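Local coordinates for protein acetyltransferase (Escherichia coli, PDB 7BYY) that acetylates aminoacyl-tRNAs as the toxin of a toxin-antitoxin system, probably moving the acetyl group of acetyl-CoA onto glycyl-tRNA(Gly), at residues V98-L103 with C120-H125; Q29-C32 with I37-F40. The protein carries 1 engineered substitution. One frame throughout, in Å; residues are numbered along the deposited sequence.

Contact 1. Residues V98-L103 with C120-H125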
loop_
_atom_site.group_PDB
_atom_site.type_symbol
_atom_site.label_atom_id
_atom_site.label_comp_id
_atom_site.label_asym_id
_atom_site.label_seq_id
_atom_site.Cartn_x
_atom_site.Cartn_y
_atom_site.Cartn_z
ATOM N N VAL A 98 4.529 -4.530 -1.197
ATOM C CA VAL A 98 4.468 -3.862 -2.490
ATOM C C VAL A 98 5.007 -4.830 -3.533
ATOM O O VAL A 98 6.134 -5.321 -3.408
ATOM C CB VAL A 98 5.263 -2.548 -2.488
ATOM C CG1 VAL A 98 5.445 -2.042 -3.913
ATOM C CG2 VAL A 98 4.560 -1.507 -1.627
ATOM N N ARG A 99 4.208 -5.121 -4.555
ATOM C CA ARG A 99 4.631 -6.041 -5.600
ATOM C C ARG A 99 5.274 -5.276 -6.748
ATOM O O ARG A 99 4.700 -4.309 -7.258
ATOM C CB ARG A 99 3.460 -6.872 -6.125
ATOM C CG ARG A 99 3.863 -7.774 -7.283
ATOM C CD ARG A 99 2.719 -8.634 -7.771
ATOM N NE ARG A 99 1.492 -7.866 -7.916
ATOM C CZ ARG A 99 0.489 -8.205 -8.718
ATOM N NH1 ARG A 99 0.578 -9.306 -9.457
ATOM N NH2 ARG A 99 -0.598 -7.443 -8.781
ATOM N N LEU A 100 6.468 -5.713 -7.145
ATOM C CA LEU A 100 7.120 -5.226 -8.354
ATOM C C LEU A 100 6.678 -6.119 -9.506
ATOM O O LEU A 100 7.031 -7.302 -9.555
ATOM C CB LEU A 100 8.638 -5.236 -8.192
ATOM C CG LEU A 100 9.438 -4.489 -9.258
ATOM C CD1 LEU A 100 9.062 -3.024 -9.247
ATOM C CD2 LEU A 100 10.930 -4.656 -9.035
ATOM N N VAL A 101 5.888 -5.566 -10.422
ATOM C CA VAL A 101 5.320 -6.371 -11.494
ATOM C C VAL A 101 6.091 -6.247 -12.804
ATOM O O VAL A 101 5.976 -7.136 -13.661
ATOM C CB VAL A 101 3.829 -6.028 -11.710
ATOM C CG1 VAL A 101 3.117 -5.918 -10.370
ATOM C CG2 VAL A 101 3.676 -4.750 -12.504
ATOM N N MET A 102 6.886 -5.194 -12.978
ATOM C CA MET A 102 7.625 -5.013 -14.218
ATOM C C MET A 102 8.782 -4.059 -13.981
ATOM O O MET A 102 8.629 -3.052 -13.285
ATOM C CB MET A 102 6.725 -4.473 -15.333
ATOM C CG MET A 102 6.336 -5.508 -16.361
ATOM S SD MET A 102 5.154 -4.867 -17.555
ATOM C CE MET A 102 3.754 -4.526 -16.487
ATOM N N LEU A 103 9.933 -4.385 -14.564
ATOM C CA LEU A 103 11.054 -3.451 -14.595
ATOM C C LEU A 103 11.907 -3.814 -15.800
ATOM O O LEU A 103 12.534 -4.878 -15.819
ATOM C CB LEU A 103 11.858 -3.503 -13.301
ATOM C CG LEU A 103 13.306 -3.009 -13.361
ATOM C CD1 LEU A 103 13.357 -1.528 -13.662
ATOM C CD2 LEU A 103 14.016 -3.298 -12.056
ATOM N N CYS A 120 16.998 1.310 -7.223
ATOM C CA CYS A 120 17.234 2.167 -6.068
ATOM C C CYS A 120 16.271 3.347 -6.045
ATOM O O CYS A 120 15.887 3.809 -4.965
ATOM C CB CYS A 120 18.685 2.646 -6.046
ATOM S SG CYS A 120 19.764 1.652 -4.976
ATOM N N ASP A 121 15.860 3.840 -7.217
ATOM C CA ASP A 121 14.808 4.851 -7.242
ATOM C C ASP A 121 13.465 4.253 -6.846
ATOM O O ASP A 121 12.626 4.944 -6.255
ATOM C CB ASP A 121 14.720 5.498 -8.625
ATOM C CG ASP A 121 15.865 6.460 -8.892
ATOM O OD1 ASP A 121 16.361 6.494 -10.039
ATOM O OD2 ASP A 121 16.274 7.176 -7.951
ATOM N N PHE A 122 13.248 2.974 -7.153
ATOM C CA PHE A 122 12.039 2.297 -6.699
ATOM C C PHE A 122 12.096 2.020 -5.201
ATOM O O PHE A 122 11.077 2.116 -4.508
ATOM C CB PHE A 122 11.847 1.001 -7.485
ATOM C CG PHE A 122 10.808 0.088 -6.908
ATOM C CD1 PHE A 122 9.460 0.391 -7.025
ATOM C CD2 PHE A 122 11.176 -1.077 -6.255
ATOM C CE1 PHE A 122 8.500 -0.451 -6.496
ATOM C CE2 PHE A 122 10.223 -1.920 -5.723
ATOM C CZ PHE A 122 8.882 -1.608 -5.846
ATOM N N PHE A 123 13.280 1.679 -4.687
ATOM C CA PHE A 123 13.432 1.476 -3.249
ATOM C C PHE A 123 13.145 2.759 -2.480
ATOM O O PHE A 123 12.531 2.726 -1.407
ATOM C CB PHE A 123 14.841 0.969 -2.934
ATOM C CG PHE A 123 15.043 -0.488 -3.234
ATOM C CD1 PHE A 123 13.985 -1.280 -3.655
ATOM C CD2 PHE A 123 16.295 -1.069 -3.096
ATOM C CE1 PHE A 123 14.172 -2.624 -3.931
ATOM C CE2 PHE A 123 16.486 -2.413 -3.371
ATOM C CZ PHE A 123 15.424 -3.191 -3.790
ATOM N N GLU A 124 13.583 3.901 -3.013
ATOM C CA GLU A 124 13.291 5.172 -2.361
ATOM C C GLU A 124 11.796 5.456 -2.349
ATOM O O GLU A 124 11.283 6.046 -1.390
ATOM C CB GLU A 124 14.041 6.308 -3.054
ATOM C CG GLU A 124 14.164 7.558 -2.208
ATOM C CD GLU A 124 15.213 7.418 -1.123
ATOM O OE1 GLU A 124 16.366 7.064 -1.458
ATOM O OE2 GLU A 124 14.887 7.661 0.061
ATOM N N HIS A 125 11.082 5.045 -3.397
ATOM C CA HIS A 125 9.637 5.220 -3.411
ATOM C C HIS A 125 8.948 4.250 -2.461
ATOM O O HIS A 125 7.927 4.600 -1.853
ATOM C CB HIS A 125 9.099 5.048 -4.829
ATOM C CG HIS A 125 7.722 5.598 -5.019
ATOM N ND1 HIS A 125 7.461 6.951 -5.059
ATOM C CD2 HIS A 125 6.527 4.980 -5.166
ATOM C CE1 HIS A 125 6.166 7.141 -5.233
ATOM N NE2 HIS A 125 5.576 5.961 -5.300
#
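Phe122 reaches from the helix to Leu100 and Val98, joining the first strand of a beta-alpha-beta unit of the GNAT fold (strand 94-105, helix 114-132, strand 137-142) to the helix that follows it. Its CG lies anti to the backbone N (chi1 168°), which carries the ring off the helix across a gap of 9.1 Å between the CA atoms of Leu100 and Phe122. Leu100 CD1 sits over the middle of one ring face, 3.7 Å from the Phe122 centroid and 13° off the normal, a clear CH-pi contact. The methyl is nearly centred: Leu100 CD1 is 3.7 Å from Phe122 CZ and 4.3 Å from Phe122 CG, the nearest and farthest ring atoms. Val98 approaches differently: its CG1 comes near the ring plane, at the edge, 4.0 Å from Phe122 CZ. All three residues are buried, and Cys71, Phe73 and Val138 from neighbouring strands also pack on Phe122. At Phe123 the helix turns its CB away from the strand, and that ring packs on Ile177 and Leu181 of helix 174-187. Glu124 N continues the helix, bonded to Cys120 O at 3.0 Å; one residue on, His125 NE2 hydrogen-bonds to Ala132 O of the second subunit.

Contact 2. Residues Q29-C32 with I37-F40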
loop_
_atom_site.group_PDB
_atom_site.type_symbol
_atom_site.label_atom_id
_atom_site.label_comp_id
_atom_site.label_asym_id
_atom_site.label_seq_id
_atom_site.Cartn_x
_atom_site.Cartn_y
_atom_site.Cartn_z
ATOM N N GLN A 29 7.800 2.351 -28.879
ATOM C CA GLN A 29 8.420 1.085 -29.256
ATOM C C GLN A 29 9.129 0.422 -28.079
ATOM O O GLN A 29 8.748 -0.685 -27.689
ATOM C CB GLN A 29 9.363 1.317 -30.443
ATOM C CG GLN A 29 8.794 2.323 -31.447
ATOM C CD GLN A 29 9.266 2.083 -32.866
ATOM O OE1 GLN A 29 8.461 1.819 -33.763
ATOM N NE2 GLN A 29 10.574 2.181 -33.081
ATOM N N PHE A 30 10.108 1.081 -27.463
ATOM C CA PHE A 30 10.727 0.618 -26.217
ATOM C C PHE A 30 11.144 -0.856 -26.292
ATOM O O PHE A 30 10.581 -1.732 -25.640
ATOM C CB PHE A 30 9.787 0.858 -25.032
ATOM C CG PHE A 30 10.451 0.682 -23.698
ATOM C CD1 PHE A 30 11.325 1.642 -23.211
ATOM C CD2 PHE A 30 10.212 -0.444 -22.933
ATOM C CE1 PHE A 30 11.938 1.478 -21.987
ATOM C CE2 PHE A 30 10.824 -0.614 -21.711
ATOM C CZ PHE A 30 11.687 0.349 -21.236
ATOM N N ASP A 31 12.142 -1.114 -27.130
ATOM C CA ASP A 31 12.722 -2.452 -27.199
ATOM C C ASP A 31 13.578 -2.696 -25.961
ATOM O O ASP A 31 14.643 -2.088 -25.803
ATOM C CB ASP A 31 13.546 -2.608 -28.473
ATOM C CG ASP A 31 13.966 -4.041 -28.716
ATOM O OD1 ASP A 31 13.498 -4.932 -27.975
ATOM O OD2 ASP A 31 14.760 -4.280 -29.650
ATOM N N CYS A 32 13.128 -3.595 -25.082
ATOM C CA CYS A 32 13.832 -3.872 -23.838
ATOM C C CYS A 32 14.238 -5.331 -23.664
ATOM O O CYS A 32 14.890 -5.659 -22.663
ATOM C CB CYS A 32 12.977 -3.439 -22.637
ATOM S SG CYS A 32 11.881 -4.724 -21.985
ATOM N N ILE A 37 6.796 -7.147 -21.465
ATOM C CA ILE A 37 6.993 -5.779 -20.991
ATOM C C ILE A 37 6.973 -4.803 -22.161
ATOM O O ILE A 37 6.480 -3.674 -22.038
ATOM C CB ILE A 37 8.302 -5.677 -20.185
ATOM C CG1 ILE A 37 8.325 -6.726 -19.071
ATOM C CG2 ILE A 37 8.470 -4.281 -19.600
ATOM C CD1 ILE A 37 9.510 -6.602 -18.135
ATOM N N ASP A 38 7.497 -5.222 -23.315
ATOM C CA ASP A 38 7.498 -4.368 -24.500
ATOM C C ASP A 38 6.084 -3.955 -24.883
ATOM O O ASP A 38 5.784 -2.765 -25.021
ATOM C CB ASP A 38 8.170 -5.085 -25.672
ATOM C CG ASP A 38 9.679 -5.047 -25.596
ATOM O OD1 ASP A 38 10.217 -4.393 -24.680
ATOM O OD2 ASP A 38 10.328 -5.665 -26.466
ATOM N N LYS A 39 5.200 -4.937 -25.073
ATOM C CA LYS A 39 3.836 -4.638 -25.485
ATOM C C LYS A 39 3.055 -3.883 -24.416
ATOM O O LYS A 39 2.108 -3.163 -24.752
ATOM C CB LYS A 39 3.107 -5.929 -25.859
ATOM C CG LYS A 39 1.952 -5.724 -26.831
ATOM C CD LYS A 39 2.391 -4.928 -28.057
ATOM C CE LYS A 39 1.228 -4.674 -29.007
ATOM N NZ LYS A 39 0.886 -5.875 -29.822
ATOM N N PHE A 40 3.431 -4.021 -23.141
ATOM C CA PHE A 40 2.729 -3.298 -22.086
ATOM C C PHE A 40 2.997 -1.803 -22.174
ATOM O O PHE A 40 2.067 -0.990 -22.132
ATOM C CB PHE A 40 3.138 -3.827 -20.713
ATOM C CG PHE A 40 2.574 -3.029 -19.571
ATOM C CD1 PHE A 40 3.311 -2.016 -18.982
ATOM C CD2 PHE A 40 1.300 -3.287 -19.095
ATOM C CE1 PHE A 40 2.790 -1.276 -17.934
ATOM C CE2 PHE A 40 0.773 -2.552 -18.046
ATOM C CZ PHE A 40 1.520 -1.546 -17.465
#
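Asp38 and Cys32 supply the hydrogen bond between the segments: Cys32 N donates to Asp38 OD1 at 3.0 Å, with a moderately bent N-H...O angle of 144°. The donor meets the syn side of the carboxylate, 17° out of its plane. The first torsion of Asp38 sets CG beside its own backbone N and anti to the carbonyl carbon, and the end of the side chain thereby comes nearer the 29-32 loop than its CB direction alone suggests. Among charged groups, Asp31 OD1 and Asp38 OD2 stand 3.6 Å apart, their carboxylate planes turned by 75°. This like-charge pair is probably eased by Arg107, which forms a salt bridge with Asp31 OD2, and by a long, weak ion pair of Asp38 with Arg42. In the fold, the contact ties the connection after strand 13-17 to the N-terminal part of helix 35-50, the first helix after the opening strand of this GNAT domain. The apolar part is the thiol of Cys32 lying against the branched carbon of Ile37, SG to CB 4.1 Å, with Ile37 CG2 4.2 Å from Cys32 SG. The Phe30 side chain packs on Val41 of helix 35-50 and on Leu67 of strand 67-79.

Both segments of contact 2 precede those of contact 1 in the sequence, and the centres of the two contacts lie 18 Å apart. Contact 1 is near the middle of the chain, 3 Å from its centre, whereas contact 2 is 16 Å out. Strand 94-105 nevertheless connects them: Met102 CE packs 3.6 Å from Phe40 CD1, and Met102 CG is 3.6 Å from Ile37 CG1. The strand thus meets helix 114-132 through Val98 and Leu100 and helix 35-50 through Met102. At Met102 itself, paired with Val101 opposite Thr72, the strand carries a classic beta bulge. A bulge in this strand is a familiar feature of GNAT enzymes, where it helps bind acetyl-CoA, so a similar role is probable here.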